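Local coordinates for protein Non-ribosomal peptide synthetase (Streptomyces halstedii, PDB 3WV4) that belongs to the AMP-binding (ANL) family and appears here as the N-terminal domain of a non-ribosomal peptide synthetase, at residues F220-V228 / L365-E373; G281-A292 / T308-L319. All blocks are in the same frame, centred on the assembly; numbering follows the deposited sequence.

Interaction 1: F220-V228 / L365-E373; sequences FAASSINAV and LPLPGTTIE
The hydroxyl of Ser224 makes the one hydrogen bond between 220-228 and 365-373, OG donating to the carbonyl O of Pro368 at 2.8 Å. The donor lies in the carbonyl plane, on a lone pair, with a C=O...O angle of 129°. The CB bond of Ser224 points toward the turn, and with OG anti to the backbone N (chi1 179°) the hydroxyl meets the Pro368 carbonyl; there it also touches CB of Leu367 at 3.2 Å and the CD corner of the Pro368 ring. Leu367 to Thr370 form a type II beta turn, and the positive phi of Gly369 (86°) is the one such a turn places at its third position, where glycine is common. Thr370 OG1 closes the turn by bonding to Leu367 O at 2.7 Å.

Apolar groups flank the bond. The far end of the Phe220 ring lies obliquely to the Pro368 carbonyl, and CG2 of Thr370 reaches the ring edge in its plane, 3.9 Å from CE2. One helical turn after Ser224, CG2 of Val228 presses on CD of Pro368 at 3.3 Å, closer than usual for two carbons, while Ala227 CB touches the same ring at CG. Ile225 CG1 and Leu367 CD1 meet where the two side chains lie side by side, pointing the same way, and both residues also pack on Ile350 of strand 349-350. Tyr43 meets the Phe220 ring from outside the contact.

A helix and a beta turn are thus joined by one well-directed polar bond in an otherwise apolar interface, which fixes the direction of the Pro368 carbonyl and probably that of the turn.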
ATOM      1  N   PHE A 220       0.764  -5.057 -10.916  1.00 26.88           N
ATOM      2  CA  PHE A 220      -0.441  -4.905 -11.724  1.00 25.37           C
ATOM      3  C   PHE A 220      -1.442  -4.006 -11.040  1.00 23.31           C
ATOM      4  O   PHE A 220      -1.934  -3.039 -11.610  1.00 23.28           O
ATOM      5  CB  PHE A 220      -1.126  -6.257 -12.014  1.00 26.42           C
ATOM      6  CG  PHE A 220      -2.446  -6.072 -12.615  1.00 25.70           C
ATOM      7  CD1 PHE A 220      -2.536  -5.779 -13.943  1.00 27.69           C
ATOM      8  CD2 PHE A 220      -3.583  -6.000 -11.832  1.00 27.27           C
ATOM      9  CE1 PHE A 220      -3.735  -5.500 -14.536  1.00 27.34           C
ATOM     10  CE2 PHE A 220      -4.821  -5.730 -12.426  1.00 27.17           C
ATOM     11  CZ  PHE A 220      -4.877  -5.463 -13.775  1.00 27.99           C
ATOM     12  N   ALA A 221      -1.746  -4.300  -9.780  1.00 23.39           N
ATOM     13  CA  ALA A 221      -2.704  -3.464  -9.085  1.00 22.01           C
ATOM     14  C   ALA A 221      -2.251  -2.026  -9.026  1.00 21.36           C
ATOM     15  O   ALA A 221      -3.059  -1.132  -9.177  1.00 20.31           O
ATOM     16  CB  ALA A 221      -3.020  -4.011  -7.666  1.00 23.80           C
ATOM     17  N   ALA A 222      -0.965  -1.754  -8.803  1.00 22.17           N
ATOM     18  CA  ALA A 222      -0.528  -0.341  -8.785  1.00 21.24           C
ATOM     19  C   ALA A 222      -0.760   0.328 -10.147  1.00 22.69           C
ATOM     20  O   ALA A 222      -1.285   1.430 -10.189  1.00 22.72           O
ATOM     21  CB  ALA A 222       0.917  -0.209  -8.368  1.00 21.36           C
ATOM     22  N   SER A 223      -0.408  -0.352 -11.236  1.00 23.36           N
ATOM     23  CA  SER A 223      -0.608   0.197 -12.617  1.00 23.01           C
ATOM     24  C   SER A 223      -2.084   0.387 -12.897  1.00 23.09           C
ATOM     25  O   SER A 223      -2.496   1.337 -13.541  1.00 24.34           O
ATOM     26  CB  SER A 223       0.023  -0.738 -13.672  1.00 21.52           C
ATOM     27  OG  SER A 223      -0.738  -1.963 -13.786  1.00 24.22           O
ATOM     28  N   SER A 224      -2.910  -0.485 -12.370  1.00 23.71           N
ATOM     29  CA  SER A 224      -4.364  -0.364 -12.661  1.00 25.11           C
ATOM     30  C   SER A 224      -5.040   0.764 -11.902  1.00 24.81           C
ATOM     31  O   SER A 224      -5.873   1.523 -12.430  1.00 25.44           O
ATOM     32  CB  SER A 224      -5.058  -1.700 -12.365  1.00 26.46           C
ATOM     33  OG  SER A 224      -6.436  -1.624 -12.595  1.00 26.96           O
ATOM     34  N   ILE A 225      -4.733   0.868 -10.627  1.00 24.78           N
ATOM     35  CA  ILE A 225      -5.227   1.993  -9.836  1.00 22.69           C
ATOM     36  C   ILE A 225      -4.800   3.321 -10.496  1.00 20.98           C
ATOM     37  O   ILE A 225      -5.568   4.299 -10.649  1.00 19.27           O
ATOM     38  CB  ILE A 225      -4.647   1.896  -8.384  1.00 22.17           C
ATOM     39  CG1 ILE A 225      -5.310   0.776  -7.598  1.00 23.23           C
ATOM     40  CG2 ILE A 225      -4.861   3.200  -7.692  1.00 22.33           C
ATOM     41  CD1 ILE A 225      -4.517   0.295  -6.392  1.00 24.51           C
ATOM     42  N   ASN A 226      -3.546   3.359 -10.893  1.00 22.44           N
ATOM     43  CA  ASN A 226      -2.990   4.583 -11.446  1.00 22.99           C
ATOM     44  C   ASN A 226      -3.550   4.912 -12.811  1.00 22.25           C
ATOM     45  O   ASN A 226      -3.732   6.092 -13.112  1.00 21.97           O
ATOM     46  CB  ASN A 226      -1.481   4.607 -11.559  1.00 24.23           C
ATOM     47  CG  ASN A 226      -1.001   6.033 -11.711  1.00 24.33           C
ATOM     48  OD1 ASN A 226      -1.552   6.955 -11.116  1.00 26.77           O
ATOM     49  ND2 ASN A 226      -0.121   6.241 -12.600  1.00 27.86           N
ATOM     50  N   ALA A 227      -3.944   3.900 -13.582  1.00 22.53           N
ATOM     51  CA  ALA A 227      -4.628   4.178 -14.889  1.00 23.00           C
ATOM     52  C   ALA A 227      -5.919   4.942 -14.629  1.00 24.52           C
ATOM     53  O   ALA A 227      -6.381   5.696 -15.467  1.00 24.96           O
ATOM     54  CB  ALA A 227      -4.943   2.882 -15.600  1.00 23.94           C
ATOM     55  N   VAL A 228      -6.560   4.716 -13.483  1.00 23.67           N
ATOM     56  CA  VAL A 228      -7.792   5.472 -13.154  1.00 22.99           C
ATOM     57  C   VAL A 228      -7.482   6.838 -12.481  1.00 23.33           C
ATOM     58  O   VAL A 228      -8.056   7.834 -12.820  1.00 24.56           O
ATOM     59  CB  VAL A 228      -8.801   4.696 -12.264  1.00 21.60           C
ATOM     60  CG1 VAL A 228     -10.126   5.419 -12.234  1.00 20.72           C
ATOM     61  CG2 VAL A 228      -9.044   3.305 -12.738  1.00 23.14           C
ATOM     62  N   LEU A 365     -16.210   1.843 -10.755  1.00 27.30           N
ATOM     63  CA  LEU A 365     -16.115   0.809 -11.797  1.00 25.37           C
ATOM     64  C   LEU A 365     -14.991  -0.100 -11.412  1.00 25.32           C
ATOM     65  O   LEU A 365     -14.108   0.323 -10.719  1.00 24.72           O
ATOM     66  CB  LEU A 365     -15.803   1.474 -13.117  1.00 25.53           C
ATOM     67  CG  LEU A 365     -16.911   2.334 -13.686  1.00 23.95           C
ATOM     68  CD1 LEU A 365     -16.387   3.246 -14.776  1.00 23.47           C
ATOM     69  CD2 LEU A 365     -18.004   1.426 -14.235  1.00 24.82           C
ATOM     70  N   PRO A 366     -15.013  -1.364 -11.871  1.00 27.53           N
ATOM     71  CA  PRO A 366     -13.893  -2.267 -11.668  1.00 26.34           C
ATOM     72  C   PRO A 366     -12.590  -1.636 -12.072  1.00 25.66           C
ATOM     73  O   PRO A 366     -12.572  -0.752 -12.908  1.00 24.01           O
ATOM     74  CB  PRO A 366     -14.144  -3.391 -12.647  1.00 28.21           C
ATOM     75  CG  PRO A 366     -15.544  -3.258 -13.119  1.00 28.50           C
ATOM     76  CD  PRO A 366     -15.966  -1.848 -12.890  1.00 26.78           C
ATOM     77  N   LEU A 367     -11.508  -2.090 -11.471  1.00 26.42           N
ATOM     78  CA  LEU A 367     -10.191  -1.630 -11.849  1.00 27.91           C
ATOM     79  C   LEU A 367      -9.977  -2.056 -13.285  1.00 29.39           C
ATOM     80  O   LEU A 367     -10.461  -3.123 -13.722  1.00 28.46           O
ATOM     81  CB  LEU A 367      -9.136  -2.281 -11.012  1.00 30.29           C
ATOM     82  CG  LEU A 367      -8.924  -1.945  -9.528  1.00 31.49           C
ATOM     83  CD1 LEU A 367      -7.489  -2.293  -9.152  1.00 32.40           C
ATOM     84  CD2 LEU A 367      -9.193  -0.502  -9.183  1.00 32.36           C
ATOM     85  N   PRO A 368      -9.306  -1.208 -14.066  1.00 28.90           N
ATOM     86  CA  PRO A 368      -9.079  -1.628 -15.451  1.00 27.10           C
ATOM     87  C   PRO A 368      -8.371  -2.987 -15.492  1.00 26.61           C
ATOM     88  O   PRO A 368      -7.383  -3.173 -14.773  1.00 25.01           O
ATOM     89  CB  PRO A 368      -8.154  -0.532 -15.997  1.00 27.72           C
ATOM     90  CG  PRO A 368      -8.424   0.650 -15.164  1.00 27.84           C
ATOM     91  CD  PRO A 368      -8.983   0.203 -13.842  1.00 27.08           C
ATOM     92  N   GLY A 369      -8.835  -3.883 -16.378  1.00 24.80           N
ATOM     93  CA  GLY A 369      -8.245  -5.185 -16.529  1.00 24.52           C
ATOM     94  C   GLY A 369      -8.774  -6.222 -15.569  1.00 25.55           C
ATOM     95  O   GLY A 369      -8.178  -7.284 -15.472  1.00 27.11           O
ATOM     96  N   THR A 370      -9.841  -5.926 -14.818  1.00 24.25           N
ATOM     97  CA  THR A 370     -10.326  -6.867 -13.800  1.00 25.86           C
ATOM     98  C   THR A 370     -11.799  -7.038 -14.069  1.00 27.46           C
ATOM     99  O   THR A 370     -12.322  -6.310 -14.870  1.00 28.59           O
ATOM    100  CB  THR A 370     -10.100  -6.326 -12.365  1.00 23.95           C
ATOM    101  OG1 THR A 370     -10.983  -5.240 -12.114  1.00 23.48           O
ATOM    102  CG2 THR A 370      -8.696  -5.792 -12.234  1.00 23.76           C
ATOM    103  N   THR A 371     -12.453  -8.006 -13.442  1.00 30.40           N
ATOM    104  CA  THR A 371     -13.892  -8.220 -13.637  1.00 32.48           C
ATOM    105  C   THR A 371     -14.578  -8.337 -12.295  1.00 32.78           C
ATOM    106  O   THR A 371     -14.088  -9.051 -11.427  1.00 31.27           O
ATOM    107  CB  THR A 371     -14.121  -9.536 -14.430  1.00 34.04           C
ATOM    108  OG1 THR A 371     -13.658  -9.331 -15.778  1.00 37.90           O
ATOM    109  CG2 THR A 371     -15.563  -9.892 -14.495  1.00 34.82           C
ATOM    110  N   ILE A 372     -15.700  -7.633 -12.126  1.00 32.15           N
ATOM    111  CA  ILE A 372     -16.534  -7.811 -10.982  1.00 32.10           C
ATOM    112  C   ILE A 372     -17.778  -8.604 -11.442  1.00 34.49           C
ATOM    113  O   ILE A 372     -18.459  -8.177 -12.378  1.00 33.06           O
ATOM    114  CB  ILE A 372     -17.068  -6.457 -10.436  1.00 32.00           C
ATOM    115  CG1 ILE A 372     -15.989  -5.502  -9.922  1.00 33.10           C
ATOM    116  CG2 ILE A 372     -18.105  -6.695  -9.371  1.00 32.92           C
ATOM    117  CD1 ILE A 372     -14.837  -6.274  -9.397  1.00 37.19           C
ATOM    118  N   GLU A 373     -18.098  -9.718 -10.796  1.00 35.66           N
ATOM    119  CA  GLU A 373     -19.396 -10.377 -11.069  1.00 38.95           C
ATOM    120  C   GLU A 373     -20.159 -10.570  -9.797  1.00 38.54           C
ATOM    121  O   GLU A 373     -19.578 -10.881  -8.735  1.00 36.68           O
ATOM    122  CB  GLU A 373     -19.212 -11.738 -11.708  1.00 42.47           C
ATOM    123  CG  GLU A 373     -18.589 -11.729 -13.081  1.00 45.90           C
ATOM    124  CD  GLU A 373     -17.788 -12.982 -13.306  1.00 52.52           C
ATOM    125  OE1 GLU A 373     -16.905 -13.287 -12.451  1.00 66.61           O
ATOM    126  OE2 GLU A 373     -18.056 -13.680 -14.295  1.00 53.36           O
TER

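Interaction 2: G281-A292 / T308-L319; sequences GATMMPIVPSLA and TLRMFTNSAAAL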
ATOM      1  N   GLY A 281       3.542  21.771  -0.970  1.00 30.74           N
ATOM      2  CA  GLY A 281       3.147  21.825  -2.371  1.00 30.98           C
ATOM      3  C   GLY A 281       2.256  20.598  -2.673  1.00 29.46           C
ATOM      4  O   GLY A 281       2.056  20.263  -3.829  1.00 31.55           O
ATOM      5  N   ALA A 282       1.729  19.946  -1.645  1.00 27.02           N
ATOM      6  CA  ALA A 282       0.965  18.675  -1.819  1.00 27.05           C
ATOM      7  C   ALA A 282      -0.081  18.799  -2.939  1.00 26.17           C
ATOM      8  O   ALA A 282      -0.871  19.703  -2.915  1.00 27.29           O
ATOM      9  CB  ALA A 282       0.257  18.308  -0.530  1.00 26.32           C
ATOM     10  N   THR A 283      -0.120  17.830  -3.844  1.00 26.89           N
ATOM     11  CA  THR A 283      -1.147  17.756  -4.842  1.00 25.89           C
ATOM     12  C   THR A 283      -2.127  16.620  -4.658  1.00 27.51           C
ATOM     13  O   THR A 283      -3.284  16.759  -5.057  1.00 28.91           O
ATOM     14  CB  THR A 283      -0.541  17.663  -6.244  1.00 25.28           C
ATOM     15  OG1 THR A 283       0.266  16.485  -6.328  1.00 25.33           O
ATOM     16  CG2 THR A 283       0.363  18.916  -6.517  1.00 27.18           C
ATOM     17  N   MET A 284      -1.686  15.496  -4.114  1.00 28.17           N
ATOM     18  CA  MET A 284      -2.551  14.328  -3.933  1.00 26.85           C
ATOM     19  C   MET A 284      -2.504  13.917  -2.485  1.00 28.59           C
ATOM     20  O   MET A 284      -1.445  13.940  -1.898  1.00 30.81           O
ATOM     21  CB  MET A 284      -2.051  13.158  -4.750  1.00 26.37           C
ATOM     22  CG  MET A 284      -1.707  13.468  -6.202  1.00 27.83           C
ATOM     23  SD  MET A 284      -3.151  13.521  -7.251  1.00 29.86           S
ATOM     24  CE  MET A 284      -3.537  11.805  -7.495  1.00 26.16           C
ATOM     25  N   MET A 285      -3.648  13.577  -1.901  1.00 29.06           N
ATOM     26  CA  MET A 285      -3.731  13.241  -0.487  1.00 28.44           C
ATOM     27  C   MET A 285      -4.649  12.080  -0.283  1.00 27.32           C
ATOM     28  O   MET A 285      -5.872  12.223  -0.417  1.00 26.09           O
ATOM     29  CB  MET A 285      -4.277  14.412   0.313  1.00 28.78           C
ATOM     30  CG  MET A 285      -4.231  14.192   1.806  1.00 28.92           C
ATOM     31  SD  MET A 285      -4.850  15.564   2.803  1.00 33.13           S
ATOM     32  CE  MET A 285      -4.543  14.796   4.400  1.00 32.47           C
ATOM     33  N   PRO A 286      -4.092  10.938   0.048  1.00 28.06           N
ATOM     34  CA  PRO A 286      -5.046   9.867   0.388  1.00 30.48           C
ATOM     35  C   PRO A 286      -5.649  10.186   1.750  1.00 30.98           C
ATOM     36  O   PRO A 286      -4.949  10.727   2.613  1.00 33.35           O
ATOM     37  CB  PRO A 286      -4.172   8.588   0.405  1.00 30.60           C
ATOM     38  CG  PRO A 286      -2.763   9.075   0.489  1.00 31.24           C
ATOM     39  CD  PRO A 286      -2.719  10.441  -0.134  1.00 29.53           C
ATOM     40  N   ILE A 287      -6.923   9.885   1.934  1.00 29.25           N
ATOM     41  CA  ILE A 287      -7.587  10.161   3.202  1.00 32.42           C
ATOM     42  C   ILE A 287      -8.477   8.996   3.652  1.00 33.88           C
ATOM     43  O   ILE A 287      -8.748   8.058   2.895  1.00 33.57           O
ATOM     44  CB  ILE A 287      -8.531  11.397   3.092  1.00 34.52           C
ATOM     45  CG1 ILE A 287      -9.553  11.156   1.976  1.00 35.95           C
ATOM     46  CG2 ILE A 287      -7.738  12.665   2.829  1.00 34.45           C
ATOM     47  CD1 ILE A 287     -10.742  12.084   2.049  1.00 37.37           C
ATOM     48  N   VAL A 288      -8.960   9.148   4.880  1.00 37.46           N
ATOM     49  CA  VAL A 288      -9.941   8.305   5.533  1.00 39.95           C
ATOM     50  C   VAL A 288     -10.947   9.284   6.177  1.00 40.55           C
ATOM     51  O   VAL A 288     -10.596  10.452   6.416  1.00 35.12           O
ATOM     52  CB  VAL A 288      -9.163   7.448   6.571  1.00 41.52           C
ATOM     53  CG1 VAL A 288     -10.055   6.805   7.603  1.00 50.49           C
ATOM     54  CG2 VAL A 288      -8.323   6.403   5.878  1.00 41.36           C
ATOM     55  N   PRO A 289     -12.227   8.860   6.393  1.00 43.02           N
ATOM     56  CA  PRO A 289     -13.199   9.834   6.922  1.00 41.82           C
ATOM     57  C   PRO A 289     -12.679  10.681   8.086  1.00 44.24           C
ATOM     58  O   PRO A 289     -12.880  11.919   8.093  1.00 42.82           O
ATOM     59  CB  PRO A 289     -14.364   8.957   7.343  1.00 43.21           C
ATOM     60  CG  PRO A 289     -14.355   7.880   6.295  1.00 45.96           C
ATOM     61  CD  PRO A 289     -12.891   7.587   6.064  1.00 44.18           C
ATOM     62  N   SER A 290     -12.002  10.026   9.033  1.00 40.72           N
ATOM     63  CA  SER A 290     -11.563  10.704  10.233  1.00 42.51           C
ATOM     64  C   SER A 290     -10.554  11.797   9.874  1.00 38.24           C
ATOM     65  O   SER A 290     -10.733  12.934  10.273  1.00 39.79           O
ATOM     66  CB  SER A 290     -11.056   9.738  11.298  1.00 41.51           C
ATOM     67  OG  SER A 290      -9.769   9.251  10.943  1.00 45.88           O
ATOM     68  N   LEU A 291      -9.559  11.483   9.058  1.00 37.09           N
ATOM     69  CA  LEU A 291      -8.641  12.512   8.550  1.00 39.81           C
ATOM     70  C   LEU A 291      -9.307  13.631   7.716  1.00 39.72           C
ATOM     71  O   LEU A 291      -8.915  14.800   7.795  1.00 39.61           O
ATOM     72  CB  LEU A 291      -7.532  11.858   7.723  1.00 40.65           C
ATOM     73  CG  LEU A 291      -6.369  12.741   7.279  1.00 43.14           C
ATOM     74  CD1 LEU A 291      -5.787  13.525   8.434  1.00 43.79           C
ATOM     75  CD2 LEU A 291      -5.269  11.896   6.613  1.00 44.04           C
ATOM     76  N   ALA A 292     -10.290  13.284   6.896  1.00 39.90           N
ATOM     77  CA  ALA A 292     -10.994  14.318   6.111  1.00 40.56           C
ATOM     78  C   ALA A 292     -11.753  15.371   6.997  1.00 44.77           C
ATOM     79  O   ALA A 292     -11.653  16.583   6.745  1.00 43.21           O
ATOM     80  CB  ALA A 292     -11.936  13.656   5.154  1.00 36.39           C
ATOM     81  N   THR A 308      -2.665  23.941  -3.967  1.00 35.08           N
ATOM     82  CA  THR A 308      -2.030  22.922  -4.824  1.00 32.76           C
ATOM     83  C   THR A 308      -2.751  21.561  -4.849  1.00 29.91           C
ATOM     84  O   THR A 308      -2.584  20.817  -5.778  1.00 28.92           O
ATOM     85  CB  THR A 308      -0.585  22.717  -4.393  1.00 32.97           C
ATOM     86  OG1 THR A 308      -0.579  22.343  -3.006  1.00 31.92           O
ATOM     87  CG2 THR A 308       0.222  24.022  -4.615  1.00 34.14           C
ATOM     88  N   LEU A 309      -3.553  21.262  -3.830  1.00 29.67           N
ATOM     89  CA  LEU A 309      -4.303  20.013  -3.738  1.00 29.72           C
ATOM     90  C   LEU A 309      -5.312  19.829  -4.879  1.00 29.35           C
ATOM     91  O   LEU A 309      -6.210  20.656  -5.054  1.00 30.04           O
ATOM     92  CB  LEU A 309      -5.025  19.957  -2.419  1.00 30.00           C
ATOM     93  CG  LEU A 309      -4.140  19.493  -1.259  1.00 30.29           C
ATOM     94  CD1 LEU A 309      -4.942  19.604  -0.006  1.00 31.18           C
ATOM     95  CD2 LEU A 309      -3.681  18.039  -1.428  1.00 31.25           C
ATOM     96  N   ARG A 310      -5.137  18.738  -5.631  1.00 28.04           N
ATOM     97  CA  ARG A 310      -5.987  18.389  -6.753  1.00 26.75           C
ATOM     98  C   ARG A 310      -6.805  17.104  -6.596  1.00 27.25           C
ATOM     99  O   ARG A 310      -7.771  16.873  -7.350  1.00 27.36           O
ATOM    100  CB  ARG A 310      -5.160  18.351  -8.048  1.00 25.84           C
ATOM    101  CG  ARG A 310      -4.344  17.082  -8.293  1.00 25.59           C
ATOM    102  CD  ARG A 310      -3.495  17.240  -9.581  1.00 24.38           C
ATOM    103  NE  ARG A 310      -2.780  16.010  -9.888  1.00 23.83           N
ATOM    104  CZ  ARG A 310      -3.297  14.971 -10.572  1.00 22.66           C
ATOM    105  NH1 ARG A 310      -4.503  15.016 -11.073  1.00 22.28           N
ATOM    106  NH2 ARG A 310      -2.587  13.903 -10.794  1.00 22.81           N
ATOM    107  N   MET A 311      -6.461  16.254  -5.642  1.00 28.09           N
ATOM    108  CA  MET A 311      -7.243  15.012  -5.440  1.00 27.37           C
ATOM    109  C   MET A 311      -7.115  14.483  -4.045  1.00 26.87           C
ATOM    110  O   MET A 311      -6.019  14.506  -3.470  1.00 28.99           O
ATOM    111  CB  MET A 311      -6.790  13.897  -6.395  1.00 26.18           C
ATOM    112  CG  MET A 311      -7.762  12.732  -6.510  1.00 26.15           C
ATOM    113  SD  MET A 311      -7.249  11.516  -7.745  1.00 24.88           S
ATOM    114  CE  MET A 311      -7.262  12.534  -9.232  1.00 25.34           C
ATOM    115  N   PHE A 312      -8.256  14.078  -3.498  1.00 27.78           N
ATOM    116  CA  PHE A 312      -8.367  13.290  -2.315  1.00 27.08           C
ATOM    117  C   PHE A 312      -8.883  11.912  -2.707  1.00 27.51           C
ATOM    118  O   PHE A 312      -9.889  11.816  -3.435  1.00 25.81           O
ATOM    119  CB  PHE A 312      -9.398  13.869  -1.358  1.00 27.45           C
ATOM    120  CG  PHE A 312      -9.041  15.211  -0.858  1.00 28.23           C
ATOM    121  CD1 PHE A 312      -8.116  15.362   0.162  1.00 27.77           C
ATOM    122  CD2 PHE A 312      -9.610  16.356  -1.430  1.00 29.37           C
ATOM    123  CE1 PHE A 312      -7.764  16.626   0.618  1.00 28.64           C
ATOM    124  CE2 PHE A 312      -9.245  17.632  -0.979  1.00 30.03           C
ATOM    125  CZ  PHE A 312      -8.306  17.764   0.051  1.00 28.09           C
ATOM    126  N   THR A 313      -8.231  10.870  -2.203  1.00 26.94           N
ATOM    127  CA  THR A 313      -8.664   9.533  -2.488  1.00 30.52           C
ATOM    128  C   THR A 313      -9.017   8.823  -1.169  1.00 31.84           C
ATOM    129  O   THR A 313      -8.219   8.760  -0.253  1.00 29.68           O
ATOM    130  CB  THR A 313      -7.626   8.747  -3.300  1.00 28.69           C
ATOM    131  OG1 THR A 313      -6.428   8.570  -2.581  1.00 26.63           O
ATOM    132  CG2 THR A 313      -7.266   9.500  -4.494  1.00 30.78           C
ATOM    133  N   ASN A 314     -10.203   8.248  -1.143  1.00 34.58           N
ATOM    134  CA  ASN A 314     -10.729   7.666   0.043  1.00 41.56           C
ATOM    135  C   ASN A 314     -10.934   6.198  -0.216  1.00 46.72           C
ATOM    136  O   ASN A 314     -11.679   5.808  -1.135  1.00 44.93           O
ATOM    137  CB  ASN A 314     -12.054   8.312   0.433  1.00 44.86           C
ATOM    138  CG  ASN A 314     -12.567   7.794   1.776  1.00 46.62           C
ATOM    139  OD1 ASN A 314     -11.948   8.025   2.809  1.00 54.86           O
ATOM    140  ND2 ASN A 314     -13.685   7.124   1.765  1.00 40.91           N
ATOM    141  N   SER A 315     -10.234   5.393   0.584  1.00 50.97           N
ATOM    142  CA  SER A 315     -10.530   3.979   0.692  1.00 59.98           C
ATOM    143  C   SER A 315     -11.085   3.842   2.125  1.00 64.32           C
ATOM    144  O   SER A 315     -11.716   4.773   2.649  1.00 68.94           O
ATOM    145  CB  SER A 315      -9.282   3.090   0.343  1.00 55.80           C
ATOM    146  OG  SER A 315      -8.058   3.537   0.921  1.00 58.68           O
ATOM    147  N   ALA A 316     -10.889   2.699   2.754  1.00 68.98           N
ATOM    148  CA  ALA A 316     -11.285   2.539   4.153  1.00 68.37           C
ATOM    149  C   ALA A 316     -12.803   2.501   4.383  1.00 67.28           C
ATOM    150  O   ALA A 316     -13.289   1.475   4.855  1.00 77.76           O
ATOM    151  CB  ALA A 316     -10.638   3.602   5.045  1.00 68.81           C
ATOM    152  N   ALA A 317     -13.542   3.579   4.091  1.00 59.26           N
ATOM    153  CA  ALA A 317     -14.987   3.666   4.468  1.00 54.28           C
ATOM    154  C   ALA A 317     -15.721   4.860   3.896  1.00 49.93           C
ATOM    155  O   ALA A 317     -15.129   5.857   3.594  1.00 56.58           O
ATOM    156  CB  ALA A 317     -15.140   3.687   5.986  1.00 55.17           C
ATOM    157  N   ALA A 318     -17.025   4.740   3.779  1.00 46.14           N
ATOM    158  CA  ALA A 318     -17.877   5.748   3.215  1.00 46.06           C
ATOM    159  C   ALA A 318     -17.574   7.143   3.736  1.00 46.66           C
ATOM    160  O   ALA A 318     -17.462   7.392   4.940  1.00 48.05           O
ATOM    161  CB  ALA A 318     -19.344   5.393   3.486  1.00 47.69           C
ATOM    162  N   LEU A 319     -17.435   8.059   2.803  1.00 44.64           N
ATOM    163  CA  LEU A 319     -17.206   9.445   3.105  1.00 41.32           C
ATOM    164  C   LEU A 319     -18.574  10.103   3.017  1.00 43.66           C
ATOM    165  O   LEU A 319     -19.238   9.968   1.993  1.00 49.39           O
ATOM    166  CB  LEU A 319     -16.251   9.997   2.048  1.00 41.59           C
ATOM    167  CG  LEU A 319     -15.472  11.280   2.364  1.00 36.06           C
ATOM    168  CD1 LEU A 319     -14.603  11.120   3.606  1.00 35.33           C
ATOM    169  CD2 LEU A 319     -14.613  11.605   1.154  1.00 34.68           C
TER
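Met285 and Ile287 each donate a backbone bond to the strand of Met311 and Thr313, and between them Thr313 N returns one to Met285 O, the alternation expected of parallel strands. The bond from Ile287 N to Thr313 O is 2.8 Å long and nearly straight at 174°. Just before this ladder Thr283 O takes two donors, Arg310 N at 2.8 Å and Met311 N at 3.3 Å. Farther back, Thr308 OG1 donates to Ala282 O at 2.7 Å from above the carbonyl plane.

Sulfur supplies a second kind of contact. Bent at chi2 and chi3, the Met284 chain sets SD 3.3 Å above one face of the Arg310 guanidinium, toward its rim, and CE beside SD of Met311. That guanidinium also forms a salt bridge to Asp235. On the other side of the sheet the Met285 chain stays extended, bringing SD to the edge of the Phe312 ring in a Met-aromatic contact, 5.1 Å from the centroid and 83° off the normal.

Apolar packing follows the same side: Ile287 places CG2 by CD1 of Phe312 and CD1 by CD2 of Leu319, whose CD1 reaches Pro289 and Ala292. At the end of strand 311-314, Asn314 ND2 reaches into the following loop and donates to Ala317 O at 2.7 Å, while its OD1 lies 3.4 Å from CD of Pro289.

These strands and helix 289-300 form a beta-alpha-beta unit. Strand 335-340 continues the sheet beyond 311-314; helix 321-330 packs on Phe312 and Leu319, whereas Phe247 and Lys251 of helix 246-258 meet Pro286 on the opposite face.

Interactions 1 and 2 lie about 19 Å apart between centres; their closest atoms stay about 6 Å apart, so they do not meet directly. Along the chain, helix 215-229 comes first, then both segments of interaction 2, and finally the turn at 365-373, so the beta-alpha-beta unit falls within the span that interaction 1 brings together. One branched mixed sheet is common to both: strand 311-314 pairs with 335-340, which leads through 349-350 to 362-366. Helix 246-258 is a second shared neighbour, touching Ile225 in the first contact and Pro286 in the second. A local crossover and a long-range helix-to-turn contact thereby build one region of the AMP-binding fold.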